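Local coordinates for pumilio homolog 23 (Arabidopsis thaliana, PDB 5WZJ), which binds RNA sequence-specifically through pumilio repeats, here holding a short 18S rRNA sequence, and probably regulates translation and mRNA stability, at residues A423-Q434 with E461-V471; F267-L278 with L301-V309. One frame throughout, in Å; residues are numbered along the deposited sequence.

Contact 1. Residues A423-Q434 with E461-V471; sequences AKMHVMGCLILQ and ETAKDSSGARV. With nucleotides of chain B.
The D465 carboxylate and the K424 ammonium meet across the two segments. In the carboxylate, OD2 takes the backbone N of M425 on its syn side, though out of the carboxylate plane (2.8 Å, 167°), while OD1, on its anti side, takes S467 N and G468 N from opposite faces of that plane. By accepting both amides D465 caps the turn into helix 468-477, which suits a short acid. CG stands anti to the backbone N of D465 (chi1 -178°), which carries the carboxylate across to M425. K424, bent at chi2 and chi4, curls its ammonium back to M425 O, to S467 OG (2.8 Å) and, in a weak salt bridge, to D465 OD1 (3.3 Å). An alanine in place of D465 would probably leave M425 N and the amides of S467 and G468 without their acceptor and K424 without its counter-charge.

S467 also reads the RNA, joined by Q434 and R470. S467 OG donates to N3 of A3 of chain B (2.8 Å) while accepting from K424, a double role open to a hydroxyl. On the Watson-Crick edge, Q434 NE2 gives a straight bond to A3 N1 (3.0 Å, 170°), and its OE1 receives a weak one from A3 N6. The R470 guanidinium lies between A3 and G2 of chain B, with G2 C5 3.3 Å above one face. This is base recognition by side chains on and at the start of helices, as in pumilio repeats.

Apolar packing backs the site. The methyls of V471 meet C430 CB and L433 CB, and M425 SD lies 3.8 Å from G468 CA, where a side chain would collide with it. Behind, C430 and L433 rest on helix 398-403, M428 and I432 on helix 360-373, and W419 touches both M425 and T462.

Contact 2. Residues F267-L278 with L301-V309; sequences FHIETNVAKEIL and LYNEMFNKV
F267 and E304 both carry CG anti to the backbone N, which directs the ring and the acidic chain toward each other; a bend at chi2 (76°) then turns the E304 carboxylate to the backbone of I269. There OE2 accepts I269 N through its anti lone pair at 2.9 Å and 171°. The same oxygen takes K308 NZ on its syn side, tilted out of the carboxylate plane, at 2.7 Å, a salt bridge one turn along the helix. Two donors thus grip one oxygen and hold the carboxylate against the loop that leads into helix 271-279. Glutamate is long enough to reach from helix to loop, and its methylenes also serve as an apolar surface: CG packs on F267 CE2 and on I269 CG1. H268 lies beside this pair, its NE2 3.2 Å from K308 NZ.

L301 presses CG over a face of the F267 ring, a CH-pi contact with CG 3.8 Å from the centroid and close to the ring normal. I269 extends CD1 to M305 CG, and the flexible methionine chain accommodates the end of the longer isoleucine arm. Further along, V309 offers CG2 to both A274 CB and I277 CG2 (4.0 Å to the latter); the small alanine lets the backbones come close, and its CB lies 3.5 Å from K308 O. L278 CD1 reaches V309 O.

The helical segments 271-278 and 301-309 cross nearly at right angles (84°), with their axes 9.9 Å apart at closest approach. Around this corner of the pumilio superhelix, L301 packs on helix 244-254, M305 on helix 284-296 and F306 on helix 337-347.

In the fold
Along the chain from the N terminus, contact 2 comes first. It joins 267-278 to 301-309 and closes a loop of 22 residues that contains helix 284-296. Contact 1 follows after it has closed, bringing 423-434 to 461-471 around 26 intervening residues that include helix 445-453. The two are therefore in series, neither nested nor crossed. The centres of contact 1 and contact 2 lie about 38 Å apart. Between contact 1 and contact 2 the nearest atoms are about 17 Å apart. Contact 2 lies in Pumilio 5 and reaches the start of Pumilio 6, whereas contact 1 joins residues of Pumilio 7 to the earlier helix 427-436 directly at the RNA.

Contact 1. Residues A423-Q434 with E461-V471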
loop_
_atom_site.group_PDB
_atom_site.type_symbol
_atom_site.label_atom_id
_atom_site.label_comp_id
_atom_site.label_asym_id
_atom_site.label_seq_id
_atom_site.Cartn_x
_atom_site.Cartn_y
_atom_site.Cartn_z
ATOM N N ALA A 423 12.603 -9.895 21.365
ATOM C CA ALA A 423 11.332 -9.797 20.661
ATOM C C ALA A 423 11.453 -8.929 19.415
ATOM O O ALA A 423 12.283 -8.016 19.340
ATOM C CB ALA A 423 10.246 -9.229 21.576
ATOM N N LYS A 424 10.617 -9.231 18.426
ATOM C CA LYS A 424 10.508 -8.373 17.260
ATOM C C LYS A 424 9.863 -7.054 17.676
ATOM O O LYS A 424 8.860 -7.044 18.394
ATOM C CB LYS A 424 9.692 -9.065 16.171
ATOM C CG LYS A 424 9.482 -8.227 14.910
ATOM C CD LYS A 424 10.802 -7.944 14.192
ATOM C CE LYS A 424 10.613 -6.945 13.061
ATOM N NZ LYS A 424 10.025 -5.655 13.561
ATOM N N MET A 425 10.449 -5.937 17.250
ATOM C CA MET A 425 9.898 -4.644 17.639
ATOM C C MET A 425 8.613 -4.332 16.868
ATOM O O MET A 425 8.320 -4.912 15.821
ATOM C CB MET A 425 10.936 -3.548 17.434
ATOM C CG MET A 425 12.007 -3.614 18.508
ATOM S SD MET A 425 13.406 -2.524 18.249
ATOM C CE MET A 425 14.284 -2.804 19.799
ATOM N N HIS A 426 7.855 -3.374 17.403
ATOM C CA HIS A 426 6.496 -3.089 16.960
ATOM C C HIS A 426 6.508 -2.211 15.715
ATOM O O HIS A 426 7.102 -1.126 15.717
ATOM C CB HIS A 426 5.743 -2.397 18.095
ATOM C CG HIS A 426 4.263 -2.324 17.893
ATOM N ND1 HIS A 426 3.633 -1.188 17.434
ATOM C CD2 HIS A 426 3.287 -3.239 18.111
ATOM C CE1 HIS A 426 2.329 -1.406 17.370
ATOM N NE2 HIS A 426 2.094 -2.643 17.774
ATOM N N VAL A 427 5.821 -2.657 14.658
ATOM C CA VAL A 427 5.928 -1.962 13.372
ATOM C C VAL A 427 5.374 -0.540 13.468
ATOM O O VAL A 427 6.031 0.427 13.063
ATOM C CB VAL A 427 5.241 -2.775 12.254
ATOM C CG1 VAL A 427 5.168 -1.951 10.972
ATOM C CG2 VAL A 427 6.030 -4.057 11.982
ATOM N N MET A 428 4.163 -0.381 14.004
ATOM C CA MET A 428 3.568 0.950 14.006
ATOM C C MET A 428 4.257 1.863 15.018
ATOM O O MET A 428 4.433 3.062 14.763
ATOM C CB MET A 428 2.064 0.860 14.285
ATOM C CG MET A 428 1.349 2.197 14.188
ATOM S SD MET A 428 1.472 2.956 12.552
ATOM C CE MET A 428 0.380 1.890 11.614
ATOM N N GLY A 429 4.673 1.312 16.161
ATOM C CA GLY A 429 5.448 2.105 17.100
ATOM C C GLY A 429 6.725 2.629 16.473
ATOM O O GLY A 429 7.085 3.795 16.648
ATOM N N CYS A 430 7.405 1.785 15.692
ATOM C CA CYS A 430 8.621 2.231 15.021
ATOM C C CYS A 430 8.323 3.217 13.892
ATOM O O CYS A 430 9.124 4.122 13.644
ATOM C CB CYS A 430 9.408 1.027 14.510
ATOM S SG CYS A 430 10.155 0.049 15.830
ATOM N N LEU A 431 7.170 3.089 13.224
ATOM C CA LEU A 431 6.788 4.090 12.228
ATOM C C LEU A 431 6.460 5.430 12.883
ATOM O O LEU A 431 6.825 6.485 12.354
ATOM C CB LEU A 431 5.599 3.599 11.387
ATOM C CG LEU A 431 5.884 2.455 10.402
ATOM C CD1 LEU A 431 4.566 1.815 9.919
ATOM C CD2 LEU A 431 6.707 2.940 9.207
ATOM N N ILE A 432 5.757 5.409 14.023
ATOM C CA ILE A 432 5.531 6.638 14.783
ATOM C C ILE A 432 6.862 7.323 15.079
ATOM O O ILE A 432 7.035 8.527 14.848
ATOM C CB ILE A 432 4.761 6.326 16.077
ATOM C CG1 ILE A 432 3.335 5.886 15.750
ATOM C CG2 ILE A 432 4.729 7.548 17.002
ATOM C CD1 ILE A 432 2.556 5.393 16.953
ATOM N N LEU A 433 7.840 6.541 15.544
ATOM C CA LEU A 433 9.148 7.083 15.911
ATOM C C LEU A 433 9.879 7.639 14.695
ATOM O O LEU A 433 10.556 8.669 14.789
ATOM C CB LEU A 433 9.975 5.992 16.593
ATOM C CG LEU A 433 9.529 5.630 18.017
ATOM C CD1 LEU A 433 10.159 4.312 18.466
ATOM C CD2 LEU A 433 9.922 6.751 18.983
ATOM N N GLN A 434 9.752 6.970 13.543
ATOM C CA GLN A 434 10.321 7.510 12.311
ATOM C C GLN A 434 9.728 8.871 11.996
ATOM O O GLN A 434 10.442 9.782 11.558
ATOM C CB GLN A 434 10.086 6.534 11.148
ATOM C CG GLN A 434 10.922 5.255 11.273
ATOM C CD GLN A 434 10.441 4.161 10.363
ATOM O OE1 GLN A 434 10.488 4.295 9.146
ATOM N NE2 GLN A 434 9.971 3.074 10.945
ATOM N N GLU A 461 20.613 -3.881 20.130
ATOM C CA GLU A 461 19.429 -4.688 19.847
ATOM C C GLU A 461 18.464 -3.955 18.918
ATOM O O GLU A 461 17.851 -4.571 18.034
ATOM C CB GLU A 461 18.716 -5.066 21.145
ATOM C CG GLU A 461 19.465 -6.071 21.981
ATOM C CD GLU A 461 19.490 -7.439 21.339
ATOM O OE1 GLU A 461 18.519 -8.200 21.546
ATOM O OE2 GLU A 461 20.468 -7.739 20.618
ATOM N N THR A 462 18.301 -2.641 19.113
ATOM C CA THR A 462 17.430 -1.861 18.239
ATOM C C THR A 462 17.961 -1.853 16.813
ATOM O O THR A 462 17.205 -2.039 15.853
ATOM C CB THR A 462 17.301 -0.427 18.765
ATOM O OG1 THR A 462 16.856 -0.454 20.130
ATOM C CG2 THR A 462 16.308 0.399 17.900
ATOM N N ALA A 463 19.275 -1.657 16.661
ATOM C CA ALA A 463 19.877 -1.613 15.333
ATOM C C ALA A 463 19.739 -2.945 14.603
ATOM O O ALA A 463 19.633 -2.969 13.374
ATOM C CB ALA A 463 21.352 -1.230 15.439
ATOM N N LYS A 464 19.737 -4.052 15.336
ATOM C CA LYS A 464 19.606 -5.374 14.736
ATOM C C LYS A 464 18.171 -5.726 14.385
ATOM O O LYS A 464 17.935 -6.808 13.853
ATOM C CB LYS A 464 20.162 -6.441 15.681
ATOM C CG LYS A 464 21.650 -6.275 15.991
ATOM C CD LYS A 464 22.139 -7.347 16.955
ATOM C CE LYS A 464 23.521 -6.983 17.478
ATOM N NZ LYS A 464 24.056 -7.970 18.459
ATOM N N ASP A 465 17.215 -4.858 14.683
ATOM C CA ASP A 465 15.810 -5.109 14.396
ATOM C C ASP A 465 15.448 -4.391 13.105
ATOM O O ASP A 465 15.805 -3.223 12.922
ATOM C CB ASP A 465 14.924 -4.625 15.550
ATOM C CG ASP A 465 13.448 -4.915 15.320
ATOM O OD1 ASP A 465 12.788 -4.167 14.559
ATOM O OD2 ASP A 465 12.944 -5.885 15.913
ATOM N N SER A 466 14.736 -5.085 12.212
ATOM C CA SER A 466 14.442 -4.512 10.900
ATOM C C SER A 466 13.488 -3.323 10.974
ATOM O O SER A 466 13.461 -2.511 10.039
ATOM C CB SER A 466 13.876 -5.591 9.964
ATOM O OG SER A 466 12.677 -6.133 10.492
ATOM N N SER A 467 12.716 -3.191 12.057
ATOM C CA SER A 467 11.964 -1.961 12.302
ATOM C C SER A 467 12.746 -0.963 13.159
ATOM O O SER A 467 12.763 0.239 12.855
ATOM C CB SER A 467 10.626 -2.280 12.980
ATOM O OG SER A 467 9.858 -3.169 12.182
ATOM N N GLY A 468 13.389 -1.439 14.230
ATOM C CA GLY A 468 14.170 -0.544 15.076
ATOM C C GLY A 468 15.289 0.163 14.330
ATOM O O GLY A 468 15.596 1.324 14.605
ATOM N N ALA A 469 15.924 -0.526 13.380
ATOM C CA ALA A 469 16.995 0.111 12.609
ATOM C C ALA A 469 16.491 1.359 11.883
ATOM O O ALA A 469 17.219 2.356 11.761
ATOM C CB ALA A 469 17.599 -0.891 11.616
ATOM N N ARG A 470 15.232 1.338 11.422
ATOM C CA ARG A 470 14.648 2.522 10.788
ATOM C C ARG A 470 14.524 3.690 11.763
ATOM O O ARG A 470 14.654 4.854 11.365
ATOM C CB ARG A 470 13.275 2.185 10.209
ATOM C CG ARG A 470 13.296 1.010 9.236
ATOM C CD ARG A 470 14.007 1.373 7.949
ATOM N NE ARG A 470 13.546 0.513 6.863
ATOM C CZ ARG A 470 13.443 0.882 5.590
ATOM N NH1 ARG A 470 13.780 2.108 5.215
ATOM N NH2 ARG A 470 12.992 0.015 4.688
ATOM N N VAL A 471 14.248 3.405 13.038
ATOM C CA VAL A 471 14.163 4.476 14.033
ATOM C C VAL A 471 15.521 5.153 14.195
ATOM O O VAL A 471 15.634 6.388 14.147
ATOM C CB VAL A 471 13.636 3.927 15.377
ATOM C CG1 VAL A 471 13.553 5.047 16.429
ATOM C CG2 VAL A 471 12.243 3.299 15.192
ATOM P P A B 3 11.341 -5.711 3.551
ATOM O OP1 A B 3 10.848 -7.009 3.010
ATOM O OP2 A B 3 11.024 -4.437 2.857
ATOM O "O5'" A B 3 10.835 -5.612 5.059
ATOM C "C5'" A B 3 11.097 -6.654 5.993
ATOM C "C4'" A B 3 10.600 -6.289 7.372
ATOM O "O4'" A B 3 11.362 -5.165 7.882
ATOM C "C3'" A B 3 9.146 -5.830 7.465
ATOM O "O3'" A B 3 8.236 -6.915 7.529
ATOM C "C2'" A B 3 9.139 -4.952 8.715
ATOM O "O2'" A B 3 9.057 -5.734 9.900
ATOM C "C1'" A B 3 10.531 -4.325 8.657
ATOM N N9 A B 3 10.531 -2.981 8.055
ATOM C C8 A B 3 11.063 -2.602 6.842
ATOM N N7 A B 3 10.934 -1.311 6.604
ATOM C C5 A B 3 10.287 -0.820 7.746
ATOM C C6 A B 3 9.859 0.461 8.132
ATOM N N6 A B 3 10.018 1.548 7.372
ATOM N N1 A B 3 9.255 0.601 9.339
ATOM C C2 A B 3 9.083 -0.476 10.108
ATOM N N3 A B 3 9.442 -1.734 9.854
ATOM C C4 A B 3 10.039 -1.838 8.649
ATOM P P G B 2 15.356 -5.282 -0.796
ATOM O OP1 G B 2 14.301 -6.258 -1.168
ATOM O OP2 G B 2 15.460 -3.986 -1.511
ATOM O "O5'" G B 2 15.140 -4.974 0.752
ATOM C "C5'" G B 2 15.483 -5.932 1.744
ATOM C "C4'" G B 2 15.221 -5.393 3.129
ATOM O "O4'" G B 2 16.113 -4.295 3.419
ATOM C "C3'" G B 2 13.830 -4.828 3.364
ATOM O "O3'" G B 2 12.932 -5.872 3.704
ATOM C "C2'" G B 2 14.034 -3.812 4.497
ATOM O "O2'" G B 2 13.843 -4.428 5.765
ATOM C "C1'" G B 2 15.518 -3.428 4.349
ATOM N N9 G B 2 15.759 -2.028 3.950
ATOM C C8 G B 2 15.569 -1.373 2.750
ATOM N N7 G B 2 15.928 -0.109 2.793
ATOM C C5 G B 2 16.383 0.072 4.100
ATOM C C6 G B 2 16.901 1.215 4.771
ATOM O O6 G B 2 17.066 2.353 4.329
ATOM N N1 G B 2 17.234 0.939 6.097
ATOM C C2 G B 2 17.085 -0.276 6.711
ATOM N N2 G B 2 17.463 -0.358 7.990
ATOM N N3 G B 2 16.612 -1.355 6.102
ATOM C C4 G B 2 16.286 -1.102 4.815
ATOM P P U B 4 7.123 -7.114 6.380
ATOM O OP1 U B 4 6.471 -8.415 6.670
ATOM O OP2 U B 4 7.688 -6.769 5.048
ATOM O "O5'" U B 4 6.068 -5.966 6.676
ATOM C "C5'" U B 4 5.472 -5.830 7.959
ATOM C "C4'" U B 4 4.747 -4.515 8.052
ATOM O "O4'" U B 4 5.716 -3.443 7.898
ATOM C "C3'" U B 4 3.685 -4.292 6.969
ATOM O "O3'" U B 4 2.587 -3.572 7.510
ATOM C "C2'" U B 4 4.398 -3.399 5.964
ATOM O "O2'" U B 4 3.549 -2.575 5.191
ATOM C "C1'" U B 4 5.291 -2.567 6.876
ATOM N N1 U B 4 6.456 -2.018 6.171
ATOM C C2 U B 4 6.538 -0.642 6.137
ATOM O O2 U B 4 5.732 0.085 6.701
ATOM N N3 U B 4 7.612 -0.152 5.437
ATOM C C4 U B 4 8.566 -0.886 4.765
ATOM O O4 U B 4 9.465 -0.273 4.186
ATOM C C5 U B 4 8.399 -2.313 4.828
ATOM C C6 U B 4 7.362 -2.824 5.508
#

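Contact 2. Residues F267-L278 with L301-V309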
loop_
_atom_site.group_PDB
_atom_site.type_symbol
_atom_site.label_atom_id
_atom_site.label_comp_id
_atom_site.label_asym_id
_atom_site.label_seq_id
_atom_site.Cartn_x
_atom_site.Cartn_y
_atom_site.Cartn_z
ATOM N N PHE A 267 -21.906 20.417 -3.780
ATOM C CA PHE A 267 -21.973 19.142 -3.071
ATOM C C PHE A 267 -22.359 19.370 -1.611
ATOM O O PHE A 267 -21.650 20.054 -0.868
ATOM C CB PHE A 267 -20.635 18.409 -3.159
ATOM C CG PHE A 267 -20.554 17.177 -2.294
ATOM C CD1 PHE A 267 -21.083 15.976 -2.732
ATOM C CD2 PHE A 267 -19.949 17.223 -1.047
ATOM C CE1 PHE A 267 -21.016 14.838 -1.940
ATOM C CE2 PHE A 267 -19.879 16.095 -0.257
ATOM C CZ PHE A 267 -20.414 14.897 -0.704
ATOM N N HIS A 268 -23.467 18.769 -1.195
ATOM C CA HIS A 268 -24.013 18.965 0.137
ATOM C C HIS A 268 -24.521 17.622 0.635
ATOM O O HIS A 268 -25.160 16.885 -0.118
ATOM C CB HIS A 268 -25.138 20.022 0.099
ATOM C CG HIS A 268 -25.694 20.388 1.441
ATOM N ND1 HIS A 268 -26.912 19.925 1.895
ATOM C CD2 HIS A 268 -25.212 21.195 2.417
ATOM C CE1 HIS A 268 -27.150 20.420 3.097
ATOM N NE2 HIS A 268 -26.134 21.194 3.436
ATOM N N ILE A 269 -24.213 17.286 1.884
ATOM C CA ILE A 269 -24.716 16.065 2.505
ATOM C C ILE A 269 -25.802 16.472 3.492
ATOM O O ILE A 269 -25.498 17.011 4.566
ATOM C CB ILE A 269 -23.608 15.272 3.217
ATOM C CG1 ILE A 269 -22.450 14.958 2.272
ATOM C CG2 ILE A 269 -24.179 13.991 3.805
ATOM C CD1 ILE A 269 -21.251 14.365 3.008
ATOM N N GLU A 270 -27.061 16.217 3.130
ATOM C CA GLU A 270 -28.192 16.480 4.013
ATOM C C GLU A 270 -28.088 15.644 5.286
ATOM O O GLU A 270 -27.459 14.582 5.321
ATOM C CB GLU A 270 -29.523 16.165 3.318
ATOM C CG GLU A 270 -29.808 16.978 2.077
ATOM C CD GLU A 270 -30.591 16.182 1.038
ATOM O OE1 GLU A 270 -31.145 15.119 1.402
ATOM O OE2 GLU A 270 -30.644 16.609 -0.143
ATOM N N THR A 271 -28.757 16.133 6.330
ATOM C CA THR A 271 -28.597 15.590 7.677
ATOM C C THR A 271 -28.971 14.112 7.758
ATOM O O THR A 271 -28.277 13.329 8.419
ATOM C CB THR A 271 -29.443 16.419 8.647
ATOM O OG1 THR A 271 -28.960 17.768 8.637
ATOM C CG2 THR A 271 -29.360 15.864 10.056
ATOM N N ASN A 272 -30.062 13.705 7.101
ATOM C CA ASN A 272 -30.483 12.307 7.198
ATOM C C ASN A 272 -29.531 11.379 6.438
ATOM O O ASN A 272 -29.251 10.261 6.887
ATOM C CB ASN A 272 -31.923 12.151 6.698
ATOM C CG ASN A 272 -32.120 12.689 5.286
ATOM O OD1 ASN A 272 -31.376 13.558 4.826
ATOM N ND2 ASN A 272 -33.130 12.170 4.592
ATOM N N VAL A 273 -29.019 11.818 5.288
ATOM C CA VAL A 273 -28.049 10.995 4.574
ATOM C C VAL A 273 -26.744 10.905 5.360
ATOM O O VAL A 273 -26.121 9.838 5.442
ATOM C CB VAL A 273 -27.820 11.540 3.154
ATOM C CG1 VAL A 273 -26.811 10.665 2.429
ATOM C CG2 VAL A 273 -29.134 11.586 2.383
ATOM N N ALA A 274 -26.310 12.017 5.954
ATOM C CA ALA A 274 -25.093 11.983 6.767
ATOM C C ALA A 274 -25.210 10.965 7.896
ATOM O O ALA A 274 -24.256 10.235 8.189
ATOM C CB ALA A 274 -24.798 13.371 7.332
ATOM N N LYS A 275 -26.380 10.906 8.539
ATOM C CA LYS A 275 -26.623 9.905 9.572
ATOM C C LYS A 275 -26.476 8.481 9.030
ATOM O O LYS A 275 -25.857 7.623 9.672
ATOM C CB LYS A 275 -28.022 10.123 10.151
ATOM C CG LYS A 275 -28.295 9.459 11.491
ATOM C CD LYS A 275 -29.437 10.180 12.220
ATOM C CE LYS A 275 -29.663 9.635 13.627
ATOM N NZ LYS A 275 -30.448 8.367 13.635
ATOM N N GLU A 276 -27.045 8.209 7.851
ATOM C CA GLU A 276 -26.948 6.870 7.274
ATOM C C GLU A 276 -25.503 6.519 6.922
ATOM O O GLU A 276 -25.069 5.375 7.123
ATOM C CB GLU A 276 -27.848 6.773 6.041
ATOM C CG GLU A 276 -29.351 6.879 6.368
ATOM C CD GLU A 276 -30.242 6.902 5.134
ATOM O OE1 GLU A 276 -31.437 6.562 5.258
ATOM O OE2 GLU A 276 -29.764 7.274 4.043
ATOM N N ILE A 277 -24.751 7.485 6.385
ATOM C CA ILE A 277 -23.329 7.272 6.094
ATOM C C ILE A 277 -22.573 6.968 7.382
ATOM O O ILE A 277 -21.830 5.987 7.470
ATOM C CB ILE A 277 -22.735 8.499 5.372
ATOM C CG1 ILE A 277 -23.343 8.661 3.977
ATOM C CG2 ILE A 277 -21.217 8.386 5.252
ATOM C CD1 ILE A 277 -23.035 10.021 3.354
ATOM N N LEU A 278 -22.785 7.791 8.414
ATOM C CA LEU A 278 -22.128 7.570 9.699
ATOM C C LEU A 278 -22.471 6.198 10.274
ATOM O O LEU A 278 -21.586 5.480 10.748
ATOM C CB LEU A 278 -22.512 8.675 10.685
ATOM C CG LEU A 278 -21.925 8.554 12.095
ATOM C CD1 LEU A 278 -20.402 8.584 12.042
ATOM C CD2 LEU A 278 -22.448 9.658 13.021
ATOM N N LEU A 301 -15.367 18.444 -1.348
ATOM C CA LEU A 301 -16.066 17.234 -0.946
ATOM C C LEU A 301 -15.504 16.700 0.370
ATOM O O LEU A 301 -16.268 16.302 1.256
ATOM C CB LEU A 301 -15.963 16.203 -2.073
ATOM C CG LEU A 301 -16.873 14.989 -2.005
ATOM C CD1 LEU A 301 -17.299 14.578 -3.407
ATOM C CD2 LEU A 301 -16.136 13.879 -1.327
ATOM N N TYR A 302 -14.172 16.716 0.525
ATOM C CA TYR A 302 -13.566 16.299 1.791
ATOM C C TYR A 302 -14.083 17.147 2.944
ATOM O O TYR A 302 -14.431 16.619 4.007
ATOM C CB TYR A 302 -12.028 16.384 1.726
ATOM C CG TYR A 302 -11.371 16.084 3.070
ATOM C CD1 TYR A 302 -11.269 17.073 4.054
ATOM C CD2 TYR A 302 -10.876 14.808 3.368
ATOM C CE1 TYR A 302 -10.707 16.806 5.299
ATOM C CE2 TYR A 302 -10.301 14.534 4.609
ATOM C CZ TYR A 302 -10.228 15.539 5.571
ATOM O OH TYR A 302 -9.668 15.283 6.807
ATOM N N ASN A 303 -14.100 18.473 2.770
ATOM C CA ASN A 303 -14.492 19.344 3.877
ATOM C C ASN A 303 -15.926 19.068 4.309
ATOM O O ASN A 303 -16.242 19.108 5.503
ATOM C CB ASN A 303 -14.325 20.818 3.487
ATOM C CG ASN A 303 -12.859 21.224 3.360
ATOM O OD1 ASN A 303 -11.967 20.493 3.785
ATOM N ND2 ASN A 303 -12.608 22.388 2.771
ATOM N N GLU A 304 -16.803 18.774 3.350
ATOM C CA GLU A 304 -18.196 18.496 3.679
ATOM C C GLU A 304 -18.334 17.179 4.444
ATOM O O GLU A 304 -19.098 17.097 5.417
ATOM C CB GLU A 304 -19.034 18.489 2.396
ATOM C CG GLU A 304 -20.528 18.187 2.583
ATOM C CD GLU A 304 -21.332 19.352 3.137
ATOM O OE1 GLU A 304 -20.724 20.386 3.495
ATOM O OE2 GLU A 304 -22.578 19.228 3.220
ATOM N N MET A 305 -17.599 16.139 4.031
ATOM C CA MET A 305 -17.615 14.886 4.784
ATOM C C MET A 305 -17.073 15.087 6.200
ATOM O O MET A 305 -17.654 14.590 7.176
ATOM C CB MET A 305 -16.818 13.815 4.034
ATOM C CG MET A 305 -17.491 13.397 2.723
ATOM S SD MET A 305 -16.538 12.139 1.854
ATOM C CE MET A 305 -16.894 10.717 2.887
ATOM N N PHE A 306 -15.946 15.798 6.326
ATOM C CA PHE A 306 -15.385 16.100 7.643
ATOM C C PHE A 306 -16.428 16.746 8.549
ATOM O O PHE A 306 -16.651 16.305 9.684
ATOM C CB PHE A 306 -14.160 17.011 7.479
ATOM C CG PHE A 306 -13.426 17.299 8.765
ATOM C CD1 PHE A 306 -13.910 18.234 9.665
ATOM C CD2 PHE A 306 -12.231 16.660 9.047
ATOM C CE1 PHE A 306 -13.228 18.501 10.848
ATOM C CE2 PHE A 306 -11.548 16.906 10.224
ATOM C CZ PHE A 306 -12.041 17.840 11.123
ATOM N N ASN A 307 -17.112 17.771 8.044
ATOM C CA ASN A 307 -18.051 18.526 8.874
ATOM C C ASN A 307 -19.337 17.752 9.154
ATOM O O ASN A 307 -19.808 17.712 10.297
ATOM C CB ASN A 307 -18.362 19.860 8.206
ATOM C CG ASN A 307 -17.179 20.816 8.260
ATOM O OD1 ASN A 307 -16.472 20.892 9.270
ATOM N ND2 ASN A 307 -16.954 21.539 7.172
ATOM N N LYS A 308 -19.936 17.144 8.128
ATOM C CA LYS A 308 -21.279 16.592 8.291
ATOM C C LYS A 308 -21.292 15.147 8.772
ATOM O O LYS A 308 -22.286 14.717 9.358
ATOM C CB LYS A 308 -22.063 16.686 6.973
ATOM C CG LYS A 308 -22.096 18.091 6.380
ATOM C CD LYS A 308 -22.770 19.109 7.311
ATOM C CE LYS A 308 -22.828 20.509 6.656
ATOM N NZ LYS A 308 -23.635 20.485 5.379
ATOM N N VAL A 309 -20.238 14.379 8.538
ATOM C CA VAL A 309 -20.221 12.963 8.866
ATOM C C VAL A 309 -19.350 12.678 10.088
ATOM O O VAL A 309 -19.802 12.052 11.047
ATOM C CB VAL A 309 -19.775 12.123 7.648
ATOM C CG1 VAL A 309 -19.472 10.696 8.066
ATOM C CG2 VAL A 309 -20.858 12.159 6.563
#